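PDB 2PTM: hyperpolarization-activated (Ih) channel from Strongylocentrotus purpuratus, which probably works as a voltage-gated potassium channel opened by hyperpolarization, and binds cyclic AMP in its cytoplasmic carboxy-terminal region, the part described here. Local coordinates for residues Tyr38-Arg41 against Tyr42-Lys45. Sequence-based numbering, arbitrary orientation.
Sequences YEYR and YRGK. With NCO (cobalt hexammine(III)), chain B.
Arg41 covers one face of the Tyr42 ring, where Arg41 CG stands 3.9 Å from the centroid and 5° off the normal, a CH-pi contact. Near the edge of the same ring lies Tyr38 O, while Tyr38 CD2 comes to 3.7 Å from Tyr42 CD2 in an oblique aromatic pair whose planes differ by 31°. The setting is the C-terminal end of helix 28-42 in the C-linker, where Arg43 leaves helical geometry with positive phi and Tyr42 to Lys45 form a type I' turn. With CG anti to the backbone N and the chain extended to NE, Arg41 runs alongside the tyrosine until Tyr42 OH sits over the centre of its guanidinium. The guanidinium lies nearly parallel to the ring, a face-on contact and not a hydrogen bond. The polar ends are engaged otherwise: Arg41 NH1 is hydrogen-bonded to Tyr37, Tyr38 OH to the Glu55 carboxylate of the second subunit and Tyr42 OH to the backbone O of that same residue, making this a helix end at a subunit interface. Replacing Tyr42 with alanine would probably uncover the Arg41 chain and leave that backbone O without its hydroxyl partner. Two backbone bonds close the helix, from Tyr42 N to Tyr38 O at 2.9 Å and from Arg43 N to Glu39 O, the latter bent to 131° with its donor above the carbonyl plane. Arg43, bent at chi2, brings NH2 over one face of Tyr40, offset toward the rim; its CZ lies 5.0 Å from the Tyr40 centroid, a cation-pi contact with the guanidinium standing almost perpendicular to the ring. On the helix flank, cobalt hexammine, also hydrogen-bonded to Asp36, grips the Glu39 carboxylate through three ammines: N4 and N6 each donate to Glu39 OE1 at 2.9 Å, and N1 to Glu39 OE2 at 3.2 Å.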
ATOM      1  N   TYR A  38      -7.240  25.634   2.406  1.00 23.64           N
ATOM      2  CA  TYR A  38      -8.394  24.842   1.968  1.00 24.52           C
ATOM      3  C   TYR A  38      -9.296  25.662   1.069  1.00 23.72           C
ATOM      4  O   TYR A  38      -9.804  25.163   0.069  1.00 25.41           O
ATOM      5  CB  TYR A  38      -9.200  24.307   3.153  1.00 25.00           C
ATOM      6  CG  TYR A  38      -8.687  22.987   3.692  1.00 27.88           C
ATOM      7  CD1 TYR A  38      -7.766  22.951   4.726  1.00 28.29           C
ATOM      8  CD2 TYR A  38      -9.119  21.778   3.157  1.00 31.53           C
ATOM      9  CE1 TYR A  38      -7.286  21.749   5.216  1.00 27.50           C
ATOM     10  CE2 TYR A  38      -8.644  20.569   3.642  1.00 31.97           C
ATOM     11  CZ  TYR A  38      -7.731  20.565   4.675  1.00 29.43           C
ATOM     12  OH  TYR A  38      -7.252  19.378   5.175  1.00 31.22           O
ATOM     13  N   GLU A  39      -9.506  26.922   1.432  1.00 23.77           N
ATOM     14  CA  GLU A  39     -10.364  27.783   0.635  1.00 20.92           C
ATOM     15  C   GLU A  39      -9.751  27.997  -0.740  1.00 23.97           C
ATOM     16  O   GLU A  39     -10.437  27.907  -1.758  1.00 28.38           O
ATOM     17  CB  GLU A  39     -10.581  29.141   1.309  1.00 23.39           C
ATOM     18  CG  GLU A  39     -11.480  30.057   0.467  1.00 31.41           C
ATOM     19  CD  GLU A  39     -11.545  31.476   0.990  1.00 38.97           C
ATOM     20  OE1 GLU A  39     -10.485  32.045   1.310  1.00 43.02           O
ATOM     21  OE2 GLU A  39     -12.661  32.027   1.077  1.00 41.54           O
ATOM     22  N   TYR A  40      -8.454  28.285  -0.772  1.00 24.79           N
ATOM     23  CA  TYR A  40      -7.779  28.572  -2.040  1.00 24.70           C
ATOM     24  C   TYR A  40      -7.754  27.356  -2.951  1.00 25.57           C
ATOM     25  O   TYR A  40      -8.032  27.450  -4.153  1.00 25.63           O
ATOM     26  CB  TYR A  40      -6.344  29.062  -1.821  1.00 22.88           C
ATOM     27  CG  TYR A  40      -5.675  29.444  -3.123  1.00 24.14           C
ATOM     28  CD1 TYR A  40      -5.722  30.754  -3.598  1.00 24.66           C
ATOM     29  CD2 TYR A  40      -5.028  28.493  -3.899  1.00 26.00           C
ATOM     30  CE1 TYR A  40      -5.116  31.101  -4.807  1.00 25.65           C
ATOM     31  CE2 TYR A  40      -4.427  28.832  -5.100  1.00 26.50           C
ATOM     32  CZ  TYR A  40      -4.471  30.134  -5.546  1.00 27.44           C
ATOM     33  OH  TYR A  40      -3.872  30.460  -6.748  1.00 29.55           O
ATOM     34  N   ARG A  41      -7.400  26.213  -2.383  1.00 23.20           N
ATOM     35  CA  ARG A  41      -7.237  25.017  -3.197  1.00 24.62           C
ATOM     36  C   ARG A  41      -8.565  24.442  -3.653  1.00 27.86           C
ATOM     37  O   ARG A  41      -8.723  24.107  -4.827  1.00 30.51           O
ATOM     38  CB  ARG A  41      -6.454  23.938  -2.463  1.00 21.12           C
ATOM     39  CG  ARG A  41      -6.314  22.699  -3.320  1.00 24.16           C
ATOM     40  CD  ARG A  41      -5.385  21.669  -2.730  1.00 26.06           C
ATOM     41  NE  ARG A  41      -5.413  20.434  -3.514  1.00 26.77           N
ATOM     42  CZ  ARG A  41      -4.680  19.363  -3.240  1.00 33.29           C
ATOM     43  NH1 ARG A  41      -3.845  19.374  -2.208  1.00 36.32           N
ATOM     44  NH2 ARG A  41      -4.772  18.284  -4.003  1.00 34.35           N
ATOM     45  N   TYR A  42      -9.518  24.329  -2.731  1.00 24.73           N
ATOM     46  CA  TYR A  42     -10.743  23.576  -3.011  1.00 33.57           C
ATOM     47  C   TYR A  42     -11.941  24.458  -3.352  1.00 39.05           C
ATOM     48  O   TYR A  42     -12.870  24.013  -4.031  1.00 43.03           O
ATOM     49  CB  TYR A  42     -11.067  22.596  -1.868  1.00 33.92           C
ATOM     50  CG  TYR A  42      -9.960  21.588  -1.599  1.00 34.11           C
ATOM     51  CD1 TYR A  42      -9.765  20.490  -2.435  1.00 35.88           C
ATOM     52  CD2 TYR A  42      -9.108  21.735  -0.513  1.00 33.73           C
ATOM     53  CE1 TYR A  42      -8.749  19.573  -2.197  1.00 36.28           C
ATOM     54  CE2 TYR A  42      -8.084  20.821  -0.270  1.00 35.52           C
ATOM     55  CZ  TYR A  42      -7.914  19.742  -1.114  1.00 37.71           C
ATOM     56  OH  TYR A  42      -6.899  18.839  -0.869  1.00 42.06           O
ATOM     57  N   ARG A  43     -11.913  25.705  -2.892  1.00 38.20           N
ATOM     58  CA  ARG A  43     -12.957  26.674  -3.231  1.00 42.03           C
ATOM     59  C   ARG A  43     -14.359  26.169  -2.900  1.00 39.79           C
ATOM     60  O   ARG A  43     -15.313  26.421  -3.645  1.00 38.06           O
ATOM     61  CB  ARG A  43     -12.874  27.062  -4.710  1.00 48.73           C
ATOM     62  CG  ARG A  43     -11.524  27.644  -5.129  1.00 53.37           C
ATOM     63  CD  ARG A  43     -11.272  28.997  -4.482  1.00 58.76           C
ATOM     64  NE  ARG A  43      -9.984  29.571  -4.877  1.00 64.75           N
ATOM     65  CZ  ARG A  43      -9.759  30.154  -6.051  1.00 69.80           C
ATOM     66  NH1 ARG A  43     -10.738  30.228  -6.943  1.00 71.82           N
ATOM     67  NH2 ARG A  43      -8.562  30.655  -6.337  1.00 70.60           N
ATOM     68  N   GLY A  44     -14.479  25.450  -1.789  1.00 37.15           N
ATOM     69  CA  GLY A  44     -15.780  25.054  -1.276  1.00 38.37           C
ATOM     70  C   GLY A  44     -16.305  23.740  -1.815  1.00 41.57           C
ATOM     71  O   GLY A  44     -17.438  23.352  -1.536  1.00 43.82           O
ATOM     72  N   LYS A  45     -15.484  23.041  -2.585  1.00 42.62           N
ATOM     73  CA  LYS A  45     -15.911  21.787  -3.185  1.00 46.92           C
ATOM     74  C   LYS A  45     -14.769  20.789  -3.223  1.00 50.67           C
ATOM     75  O   LYS A  45     -13.672  21.104  -3.679  1.00 49.74           O
ATOM     76  CB  LYS A  45     -16.449  22.027  -4.598  1.00 48.15           C
ATOM     77  CG  LYS A  45     -17.773  22.774  -4.635  1.00 54.18           C
ATOM     78  CD  LYS A  45     -18.185  23.113  -6.061  1.00 58.91           C
ATOM     79  CE  LYS A  45     -19.603  23.660  -6.113  1.00 62.45           C
ATOM     80  NZ  LYS A  45     -20.047  23.923  -7.513  1.00 64.04           N
TER
HETATM   81 CO   NCO B 301     -10.980  34.003   4.654  0.50 17.76          CO
HETATM   82  N1  NCO B 301     -12.887  33.265   3.970  1.00 37.97           N
HETATM   83  N2  NCO B 301     -11.869  35.927   5.108  1.00 30.30           N
HETATM   84  N3  NCO B 301     -11.228  33.335   6.761  1.00 33.66           N
HETATM   85  N4  NCO B 301     -10.488  34.732   2.464  1.00 23.55           N
HETATM   86  N5  NCO B 301      -9.058  34.779   5.282  1.00 40.36           N
HETATM   87  N6  NCO B 301     -10.121  32.010   4.157  1.00 30.63           N